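Side-chain contacts in type II restriction enzyme MUNI (Mycoplasma, PDB 1D02), which recognises the double-stranded DNA sequence 5'-CAATTG-3' as a homodimer and cleaves it after the first C, leaving 5'-phosphate ends: residues 25-30 / 40-45; 82-87 / 149-154; 123-128 / 132-137. The protein carries 1 engineered substitution. All blocks are in the same frame, centred on the assembly; numbering follows the deposited sequence.

Interaction 1: 25-30 / 40-45; sequences QNLYNV and YVLYEK
Leu42 reaches from the strand to the start of the helix and divides its two methyls between two neighbouring residues. CD2 of Leu42 lies 3.7 Å from the CA of Tyr28 and 3.8 Å from CD2 of the Tyr28 ring, approaching that ring obliquely. Its other methyl, Leu42 CD1, meets Leu27 CD2 more loosely at 4.2 Å. With CG anti to the backbone N (chi1 179°), the Leu42 side chain extends its two methyls toward the helix. The arm of Glu44 crosses the same tyrosine ring at a slant, but its modelled approach is too close to be trusted in detail. Beyond the ring, the Tyr28 hydroxyl donates to the backbone carbonyl O of the engineered Ala83, anchoring the far end of the side chain.

The helix end that presents Tyr28 is fixed by a capping box, in which the N-cap side chain and that of the third residue after it each accept from the other's backbone N-H. Asn29 N donates to Asn26 OD1 at 2.9 Å (164°), and Asn26 N returns the bond to Asn29 OD1 at 2.8 Å, almost straight (175°). In both cases the donor stands somewhat off the carbonyl plane.

Leu42 also packs on Phe84 and Ile86, and Leu27 on Phe84. Helix 27-34 therefore lies against strand 40-44, the outermost strand within the chain on this side of the sheet, and reaches its antiparallel neighbour 84-88.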
loop_
_atom_site.group_PDB
_atom_site.type_symbol
_atom_site.label_atom_id
_atom_site.label_comp_id
_atom_site.label_asym_id
_atom_site.label_seq_id
_atom_site.Cartn_x
_atom_site.Cartn_y
_atom_site.Cartn_z
ATOM N N GLN D 25 17.949 -19.934 -11.008
ATOM C CA GLN D 25 16.731 -19.377 -11.577
ATOM C C GLN D 25 16.247 -18.143 -10.842
ATOM O O GLN D 25 16.342 -18.062 -9.609
ATOM C CB GLN D 25 15.615 -20.417 -11.533
ATOM C CG GLN D 25 15.854 -21.647 -12.382
ATOM C CD GLN D 25 14.607 -22.514 -12.471
ATOM O OE1 GLN D 25 13.805 -22.548 -11.551
ATOM N NE2 GLN D 25 14.449 -23.227 -13.578
ATOM N N ASN D 26 15.759 -17.175 -11.599
ATOM C CA ASN D 26 15.183 -15.954 -11.038
ATOM C C ASN D 26 13.932 -15.706 -11.903
ATOM O O ASN D 26 13.714 -16.429 -12.890
ATOM C CB ASN D 26 16.160 -14.786 -11.092
ATOM C CG ASN D 26 16.707 -14.541 -12.477
ATOM O OD1 ASN D 26 15.968 -14.181 -13.390
ATOM N ND2 ASN D 26 18.018 -14.739 -12.643
ATOM N N LEU D 27 13.106 -14.731 -11.539
ATOM C CA LEU D 27 11.862 -14.518 -12.296
ATOM C C LEU D 27 12.088 -14.219 -13.770
ATOM O O LEU D 27 11.316 -14.658 -14.641
ATOM C CB LEU D 27 11.021 -13.394 -11.668
ATOM C CG LEU D 27 9.646 -13.123 -12.312
ATOM C CD1 LEU D 27 8.676 -12.722 -11.185
ATOM C CD2 LEU D 27 9.724 -12.031 -13.386
ATOM N N TYR D 28 13.138 -13.463 -14.052
ATOM C CA TYR D 28 13.446 -13.090 -15.423
ATOM C C TYR D 28 13.904 -14.232 -16.320
ATOM O O TYR D 28 13.342 -14.410 -17.422
ATOM C CB TYR D 28 14.474 -11.960 -15.431
ATOM C CG TYR D 28 14.025 -10.807 -14.575
ATOM C CD1 TYR D 28 14.449 -10.678 -13.239
ATOM C CD2 TYR D 28 13.139 -9.870 -15.074
ATOM C CE1 TYR D 28 13.975 -9.614 -12.435
ATOM C CE2 TYR D 28 12.676 -8.827 -14.300
ATOM C CZ TYR D 28 13.085 -8.698 -12.994
ATOM O OH TYR D 28 12.568 -7.654 -12.261
ATOM N N ASN D 29 14.901 -15.013 -15.908
ATOM C CA ASN D 29 15.301 -16.072 -16.845
ATOM C C ASN D 29 14.235 -17.169 -16.973
ATOM O O ASN D 29 14.079 -17.767 -18.035
ATOM C CB ASN D 29 16.731 -16.623 -16.563
ATOM C CG ASN D 29 16.905 -17.265 -15.189
ATOM O OD1 ASN D 29 15.973 -17.425 -14.413
ATOM N ND2 ASN D 29 18.145 -17.667 -14.905
ATOM N N VAL D 30 13.453 -17.365 -15.924
ATOM C CA VAL D 30 12.374 -18.352 -15.938
ATOM C C VAL D 30 11.291 -17.920 -16.948
ATOM O O VAL D 30 10.895 -18.700 -17.831
ATOM C CB VAL D 30 11.753 -18.497 -14.515
ATOM C CG1 VAL D 30 10.348 -19.119 -14.562
ATOM C CG2 VAL D 30 12.684 -19.354 -13.634
ATOM N N TYR D 40 4.003 -14.133 -25.876
ATOM C CA TYR D 40 4.257 -13.371 -24.659
ATOM C C TYR D 40 5.694 -12.898 -24.579
ATOM O O TYR D 40 6.608 -13.580 -25.043
ATOM C CB TYR D 40 3.948 -14.195 -23.399
ATOM C CG TYR D 40 2.550 -14.761 -23.368
ATOM C CD1 TYR D 40 2.297 -16.035 -23.856
ATOM C CD2 TYR D 40 1.472 -13.997 -22.909
ATOM C CE1 TYR D 40 0.997 -16.550 -23.898
ATOM C CE2 TYR D 40 0.148 -14.500 -22.953
ATOM C CZ TYR D 40 -0.073 -15.780 -23.457
ATOM O OH TYR D 40 -1.362 -16.268 -23.582
ATOM N N VAL D 41 5.889 -11.721 -24.002
ATOM C CA VAL D 41 7.225 -11.197 -23.811
ATOM C C VAL D 41 7.296 -10.645 -22.396
ATOM O O VAL D 41 6.315 -10.131 -21.869
ATOM C CB VAL D 41 7.561 -10.074 -24.802
ATOM C CG1 VAL D 41 7.444 -10.585 -26.228
ATOM C CG2 VAL D 41 6.637 -8.902 -24.581
ATOM N N LEU D 42 8.454 -10.793 -21.773
ATOM C CA LEU D 42 8.655 -10.297 -20.419
ATOM C C LEU D 42 9.504 -9.036 -20.534
ATOM O O LEU D 42 10.503 -9.022 -21.262
ATOM C CB LEU D 42 9.434 -11.305 -19.566
ATOM C CG LEU D 42 9.717 -10.844 -18.129
ATOM C CD1 LEU D 42 8.500 -10.996 -17.230
ATOM C CD2 LEU D 42 10.900 -11.639 -17.606
ATOM N N TYR D 43 9.119 -7.985 -19.816
ATOM C CA TYR D 43 9.900 -6.744 -19.818
ATOM C C TYR D 43 10.481 -6.610 -18.413
ATOM O O TYR D 43 9.784 -6.859 -17.437
ATOM C CB TYR D 43 9.009 -5.520 -20.064
ATOM C CG TYR D 43 8.295 -5.504 -21.400
ATOM C CD1 TYR D 43 6.915 -5.273 -21.475
ATOM C CD2 TYR D 43 8.997 -5.692 -22.587
ATOM C CE1 TYR D 43 6.256 -5.221 -22.715
ATOM C CE2 TYR D 43 8.347 -5.643 -23.826
ATOM C CZ TYR D 43 6.982 -5.404 -23.877
ATOM O OH TYR D 43 6.352 -5.329 -25.105
ATOM N N GLU D 44 11.755 -6.249 -18.331
ATOM C CA GLU D 44 12.429 -5.995 -17.058
ATOM C C GLU D 44 12.328 -4.456 -16.959
ATOM O O GLU D 44 12.587 -3.738 -17.911
ATOM C CB GLU D 44 13.880 -6.525 -17.155
ATOM C CG GLU D 44 13.889 -8.053 -17.395
ATOM C CD GLU D 44 15.188 -8.652 -17.968
ATOM O OE1 GLU D 44 16.289 -8.120 -17.691
ATOM O OE2 GLU D 44 15.095 -9.692 -18.679
ATOM N N LYS D 45 11.869 -3.922 -15.840
ATOM C CA LYS D 45 11.722 -2.459 -15.742
ATOM C C LYS D 45 11.011 -1.722 -16.937
ATOM O O LYS D 45 11.557 -0.798 -17.556
ATOM C CB LYS D 45 13.100 -1.812 -15.462
ATOM C CG LYS D 45 13.060 -0.365 -14.978
ATOM C CD LYS D 45 14.464 0.143 -14.648
ATOM C CE LYS D 45 14.451 1.583 -14.152
ATOM N NZ LYS D 45 15.836 2.097 -13.954
#

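Interaction 2: 82-87 / 149-154; sequences PAFAIE and WVVFEG. Engineered in segment 82-87: Ala83 (natural residue Asp).
Phe84 and Trp149 meet obliquely, with the tip of the phenyl ring directed at the six-membered part of the indole. Trp149 CE3 lies at the edge of the Phe84 ring, in its plane, 3.8 Å from CZ and 4.0 Å from CE1. Relative to the indole plane, Phe84 CZ approaches obliquely; the two rings do not lie face to face.

The strands carrying these rings are not neighbours. Strand 93-101 runs between them, and the short axes of 84-87 and 149-153 come no closer than 9.5 Å, so the contact is made by side chains bridging over a strand in the central sheet of a PD-(D/E)XK nuclease. Pro82 and the natural aspartate at position 83, replaced here by an engineered alanine, are consistent with the PD element of that motif, and Glu98, Ile99 and Lys100 with its (D/E)XK element. Ala83 and Phe84 form a classic beta bulge opposite Gly97 of the intervening strand.

Two aliphatic groups complete the cluster. Val151 CG2 sits over the centre of the indole, 3.8 Å above its plane, and also lies 4.2 Å from Phe84 CZ. Ile86 CD1 comes to the indole edge, 4.3 Å from Trp149 CZ3. Helix 186-197 packs on this cluster through Leu189, Phe193 and Leu197, and the His192 ring meets the indole with nearly parallel planes.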
loop_
_atom_site.group_PDB
_atom_site.type_symbol
_atom_site.label_atom_id
_atom_site.label_comp_id
_atom_site.label_asym_id
_atom_site.label_seq_id
_atom_site.Cartn_x
_atom_site.Cartn_y
_atom_site.Cartn_z
ATOM N N PRO D 82 7.844 -0.500 -12.592
ATOM C CA PRO D 82 7.542 -1.844 -12.093
ATOM C C PRO D 82 8.750 -2.759 -12.245
ATOM O O PRO D 82 9.579 -2.549 -13.126
ATOM C CB PRO D 82 6.398 -2.305 -12.985
ATOM C CG PRO D 82 5.697 -1.050 -13.325
ATOM C CD PRO D 82 6.866 -0.097 -13.624
ATOM N N ALA D 83 8.839 -3.775 -11.392
ATOM C CA ALA D 83 9.934 -4.747 -11.460
ATOM C C ALA D 83 9.879 -5.500 -12.797
ATOM O O ALA D 83 10.915 -5.832 -13.380
ATOM C CB ALA D 83 9.820 -5.741 -10.318
ATOM N N PHE D 84 8.668 -5.765 -13.279
ATOM C CA PHE D 84 8.521 -6.478 -14.555
ATOM C C PHE D 84 7.125 -6.283 -15.132
ATOM O O PHE D 84 6.264 -5.677 -14.500
ATOM C CB PHE D 84 8.811 -7.990 -14.349
ATOM C CG PHE D 84 7.764 -8.738 -13.535
ATOM C CD1 PHE D 84 6.697 -9.401 -14.159
ATOM C CD2 PHE D 84 7.847 -8.802 -12.142
ATOM C CE1 PHE D 84 5.760 -10.102 -13.407
ATOM C CE2 PHE D 84 6.906 -9.499 -11.386
ATOM C CZ PHE D 84 5.863 -10.152 -12.024
ATOM N N ALA D 85 6.934 -6.727 -16.366
ATOM C CA ALA D 85 5.602 -6.707 -16.972
ATOM C C ALA D 85 5.577 -7.878 -17.917
ATOM O O ALA D 85 6.614 -8.265 -18.464
ATOM C CB ALA D 85 5.334 -5.412 -17.767
ATOM N N ILE D 86 4.387 -8.435 -18.109
ATOM C CA ILE D 86 4.209 -9.530 -19.054
ATOM C C ILE D 86 3.194 -9.035 -20.080
ATOM O O ILE D 86 2.072 -8.660 -19.718
ATOM C CB ILE D 86 3.665 -10.794 -18.377
ATOM C CG1 ILE D 86 4.741 -11.361 -17.459
ATOM C CG2 ILE D 86 3.268 -11.829 -19.443
ATOM C CD1 ILE D 86 4.285 -12.481 -16.609
ATOM N N GLU D 87 3.598 -9.009 -21.349
ATOM C CA GLU D 87 2.674 -8.554 -22.389
ATOM C C GLU D 87 2.303 -9.665 -23.347
ATOM O O GLU D 87 3.153 -10.482 -23.718
ATOM C CB GLU D 87 3.288 -7.415 -23.230
ATOM C CG GLU D 87 2.358 -6.965 -24.390
ATOM C CD GLU D 87 2.858 -5.744 -25.129
ATOM O OE1 GLU D 87 3.948 -5.235 -24.794
ATOM O OE2 GLU D 87 2.153 -5.288 -26.056
ATOM N N TRP D 149 0.574 -7.989 -10.284
ATOM C CA TRP D 149 0.919 -9.262 -9.666
ATOM C C TRP D 149 2.175 -9.041 -8.843
ATOM O O TRP D 149 3.208 -8.646 -9.381
ATOM C CB TRP D 149 1.172 -10.303 -10.762
ATOM C CG TRP D 149 1.511 -11.675 -10.255
ATOM C CD1 TRP D 149 1.069 -12.261 -9.104
ATOM C CD2 TRP D 149 2.285 -12.662 -10.943
ATOM N NE1 TRP D 149 1.523 -13.565 -9.032
ATOM C CE2 TRP D 149 2.271 -13.834 -10.150
ATOM C CE3 TRP D 149 2.986 -12.675 -12.160
ATOM C CZ2 TRP D 149 2.932 -15.015 -10.529
ATOM C CZ3 TRP D 149 3.647 -13.852 -12.541
ATOM C CH2 TRP D 149 3.611 -15.001 -11.722
ATOM N N VAL D 150 2.076 -9.294 -7.539
ATOM C CA VAL D 150 3.215 -9.109 -6.644
ATOM C C VAL D 150 3.778 -10.495 -6.308
ATOM O O VAL D 150 3.057 -11.373 -5.833
ATOM C CB VAL D 150 2.801 -8.388 -5.330
ATOM C CG1 VAL D 150 3.996 -8.297 -4.389
ATOM C CG2 VAL D 150 2.269 -6.955 -5.628
ATOM N N VAL D 151 5.054 -10.694 -6.626
ATOM C CA VAL D 151 5.725 -11.956 -6.313
ATOM C C VAL D 151 6.632 -11.727 -5.109
ATOM O O VAL D 151 7.512 -10.846 -5.146
ATOM C CB VAL D 151 6.561 -12.449 -7.504
ATOM C CG1 VAL D 151 7.318 -13.722 -7.115
ATOM C CG2 VAL D 151 5.629 -12.717 -8.708
ATOM N N PHE D 152 6.393 -12.481 -4.037
ATOM C CA PHE D 152 7.198 -12.380 -2.813
ATOM C C PHE D 152 8.266 -13.466 -2.868
ATOM O O PHE D 152 8.025 -14.552 -3.410
ATOM C CB PHE D 152 6.331 -12.571 -1.564
ATOM C CG PHE D 152 5.316 -11.468 -1.343
ATOM C CD1 PHE D 152 4.002 -11.606 -1.797
ATOM C CD2 PHE D 152 5.678 -10.297 -0.696
ATOM C CE1 PHE D 152 3.055 -10.585 -1.613
ATOM C CE2 PHE D 152 4.744 -9.265 -0.503
ATOM C CZ PHE D 152 3.428 -9.405 -0.963
ATOM N N GLU D 153 9.425 -13.168 -2.288
ATOM C CA GLU D 153 10.577 -14.081 -2.290
ATOM C C GLU D 153 11.283 -13.917 -0.956
ATOM O O GLU D 153 11.108 -12.895 -0.294
ATOM C CB GLU D 153 11.569 -13.688 -3.395
ATOM C CG GLU D 153 11.033 -13.862 -4.820
ATOM C CD GLU D 153 12.011 -13.405 -5.917
ATOM O OE1 GLU D 153 13.117 -12.915 -5.611
ATOM O OE2 GLU D 153 11.640 -13.522 -7.110
ATOM N N GLY D 154 12.097 -14.904 -0.583
ATOM C CA GLY D 154 12.829 -14.815 0.679
ATOM C C GLY D 154 12.117 -15.525 1.819
ATOM O O GLY D 154 11.043 -16.113 1.645
#

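Interaction 3: 123-128 / 132-137; sequences CKLFTP and KAYRTI
The capped N-terminal turn of helix 128-138 joins the two segments, Lys132 N donating to Pro128 O at 3.1 Å (162°) as an ordinary i to i+4 helix bond. The aliphatic arm of Lys132 passes close by the same oxygen, with CG 3.5 Å from Pro128 O.

A second meeting point lies deeper. Leu125 CD2 rests obliquely against the outer end of the Tyr134 ring, 3.2 Å from OH and 3.5 Å from CZ, which is tight packing of a methyl on the phenol. With Tyr134 CG anti to its carbonyl carbon (chi1 -86°), the ring reaches back to the 3-10 turn. Tyr134 also meets Phe96 edge-to-face, and Leu125 packs on Phe148 and Val150, placing this point against the sheet.

Thr127 connects the turn to the helix. Its OG1 donates to Lys124 O at 2.8 Å, nearly along the C=O axis, while Thr127 N bonds to the same carbonyl at 3.1 Å; OG1 also caps Leu130 N. Farther along, Lys132 O is likewise gripped twice, by Thr136 N and Thr136 OG1 from opposite faces of its plane. Lys124 packs on a DNA phosphate and forms a salt bridge with Glu120 of the second subunit, where Lys132 likewise pairs with Asp171 and Pro128 packs on Trp169. This is a typical helix N-terminus, with threonine at the N-cap and proline at the next position, here entered from a 3-10 segment at the dimer interface.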
loop_
_atom_site.group_PDB
_atom_site.type_symbol
_atom_site.label_atom_id
_atom_site.label_comp_id
_atom_site.label_asym_id
_atom_site.label_seq_id
_atom_site.Cartn_x
_atom_site.Cartn_y
_atom_site.Cartn_z
ATOM N N CYS D 123 1.848 -2.264 -1.412
ATOM C CA CYS D 123 0.416 -1.957 -1.377
ATOM C C CYS D 123 0.048 -0.656 -2.086
ATOM O O CYS D 123 -1.137 -0.343 -2.205
ATOM C CB CYS D 123 -0.116 -1.940 0.061
ATOM S SG CYS D 123 -0.073 -3.570 0.850
ATOM N N LYS D 124 1.042 0.104 -2.546
ATOM C CA LYS D 124 0.732 1.321 -3.294
ATOM C C LYS D 124 -0.103 0.957 -4.527
ATOM O O LYS D 124 -0.854 1.791 -5.045
ATOM C CB LYS D 124 2.003 2.014 -3.762
ATOM C CG LYS D 124 2.850 1.204 -4.750
ATOM C CD LYS D 124 4.226 1.849 -4.983
ATOM C CE LYS D 124 4.137 3.233 -5.641
ATOM N NZ LYS D 124 5.508 3.783 -6.058
ATOM N N LEU D 125 0.013 -0.285 -4.976
ATOM C CA LEU D 125 -0.712 -0.711 -6.173
ATOM C C LEU D 125 -2.212 -0.793 -5.924
ATOM O O LEU D 125 -2.978 -0.871 -6.875
ATOM C CB LEU D 125 -0.184 -2.059 -6.662
ATOM C CG LEU D 125 1.300 -2.048 -7.038
ATOM C CD1 LEU D 125 1.736 -3.441 -7.464
ATOM C CD2 LEU D 125 1.541 -1.028 -8.147
ATOM N N PHE D 126 -2.618 -0.786 -4.657
ATOM C CA PHE D 126 -4.046 -0.823 -4.327
ATOM C C PHE D 126 -4.681 0.577 -4.285
ATOM O O PHE D 126 -5.909 0.696 -4.117
ATOM C CB PHE D 126 -4.284 -1.499 -2.969
ATOM C CG PHE D 126 -4.022 -2.984 -2.960
ATOM C CD1 PHE D 126 -2.789 -3.493 -2.583
ATOM C CD2 PHE D 126 -5.042 -3.881 -3.258
ATOM C CE1 PHE D 126 -2.581 -4.883 -2.492
ATOM C CE2 PHE D 126 -4.834 -5.246 -3.170
ATOM C CZ PHE D 126 -3.603 -5.744 -2.782
ATOM N N THR D 127 -3.871 1.639 -4.409
ATOM C CA THR D 127 -4.454 2.989 -4.386
ATOM C C THR D 127 -5.370 3.147 -5.588
ATOM O O THR D 127 -5.090 2.621 -6.670
ATOM C CB THR D 127 -3.385 4.107 -4.448
ATOM O OG1 THR D 127 -2.571 3.969 -5.620
ATOM C CG2 THR D 127 -2.515 4.047 -3.183
ATOM N N PRO D 128 -6.480 3.874 -5.415
ATOM C CA PRO D 128 -7.383 4.038 -6.557
ATOM C C PRO D 128 -6.701 4.668 -7.762
ATOM O O PRO D 128 -7.001 4.325 -8.908
ATOM C CB PRO D 128 -8.537 4.872 -5.983
ATOM C CG PRO D 128 -7.921 5.557 -4.738
ATOM C CD PRO D 128 -7.042 4.454 -4.184
ATOM N N LYS D 132 -6.379 2.710 -11.425
ATOM C CA LYS D 132 -6.928 3.283 -12.667
ATOM C C LYS D 132 -5.855 3.393 -13.744
ATOM O O LYS D 132 -6.102 3.056 -14.913
ATOM C CB LYS D 132 -7.533 4.673 -12.423
ATOM C CG LYS D 132 -8.915 4.623 -11.780
ATOM C CD LYS D 132 -9.446 6.032 -11.502
ATOM C CE LYS D 132 -10.823 5.974 -10.839
ATOM N NZ LYS D 132 -11.377 7.351 -10.683
ATOM N N ALA D 133 -4.661 3.853 -13.373
ATOM C CA ALA D 133 -3.589 3.969 -14.360
ATOM C C ALA D 133 -3.206 2.592 -14.946
ATOM O O ALA D 133 -3.021 2.435 -16.171
ATOM C CB ALA D 133 -2.365 4.625 -13.716
ATOM N N TYR D 134 -3.083 1.595 -14.070
ATOM C CA TYR D 134 -2.710 0.249 -14.501
ATOM C C TYR D 134 -3.771 -0.362 -15.415
ATOM O O TYR D 134 -3.447 -0.961 -16.452
ATOM C CB TYR D 134 -2.511 -0.673 -13.291
ATOM C CG TYR D 134 -1.111 -0.627 -12.684
ATOM C CD1 TYR D 134 -0.454 0.580 -12.460
ATOM C CD2 TYR D 134 -0.454 -1.808 -12.345
ATOM C CE1 TYR D 134 0.844 0.601 -11.909
ATOM C CE2 TYR D 134 0.824 -1.795 -11.794
ATOM C CZ TYR D 134 1.466 -0.589 -11.587
ATOM O OH TYR D 134 2.757 -0.595 -11.103
ATOM N N ARG D 135 -5.033 -0.210 -15.034
ATOM C CA ARG D 135 -6.103 -0.768 -15.868
ATOM C C ARG D 135 -6.189 -0.067 -17.229
ATOM O O ARG D 135 -6.438 -0.720 -18.255
ATOM C CB ARG D 135 -7.445 -0.697 -15.137
ATOM C CG ARG D 135 -7.562 -1.668 -13.946
ATOM C CD ARG D 135 -9.026 -1.788 -13.544
ATOM N NE ARG D 135 -9.277 -2.608 -12.355
ATOM C CZ ARG D 135 -9.371 -3.937 -12.334
ATOM N NH1 ARG D 135 -9.215 -4.667 -13.453
ATOM N NH2 ARG D 135 -9.725 -4.536 -11.201
ATOM N N THR D 136 -5.960 1.248 -17.261
ATOM C CA THR D 136 -6.000 1.994 -18.521
ATOM C C THR D 136 -4.868 1.580 -19.448
ATOM O O THR D 136 -5.069 1.316 -20.639
ATOM C CB THR D 136 -5.863 3.524 -18.287
ATOM O OG1 THR D 136 -7.010 3.992 -17.586
ATOM C CG2 THR D 136 -5.700 4.281 -19.629
ATOM N N ILE D 137 -3.666 1.493 -18.888
ATOM C CA ILE D 137 -2.512 1.168 -19.705
ATOM C C ILE D 137 -2.461 -0.299 -20.108
ATOM O O ILE D 137 -2.316 -0.612 -21.286
ATOM C CB ILE D 137 -1.217 1.581 -18.964
ATOM C CG1 ILE D 137 -1.201 3.101 -18.818
ATOM C CG2 ILE D 137 0.041 1.121 -19.764
ATOM C CD1 ILE D 137 -0.116 3.648 -17.893
#

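How the interactions relate
From the N terminus, interaction 1 closes first, a short loop in which the chain returns as strand 40-44 to pack on helix 27-34. Interaction 2 opens later and closes a much longer loop, from strand 84-88 to strand 148-153, and interaction 3 is nested within it, at the entry to helix 128-138. Interactions 1 and 2 adjoin through neighbouring strands of one sheet, joined by backbone hydrogen bonding such as that of Tyr43 with Ala85. Interactions 2 and 3 touch by packing, Pro82 on Tyr134 and Val150 on Leu125. Interactions 1 and 3 do not touch and lie on opposite sides of the chain's centre, with the buried sheet contact of interaction 2 adjoining each.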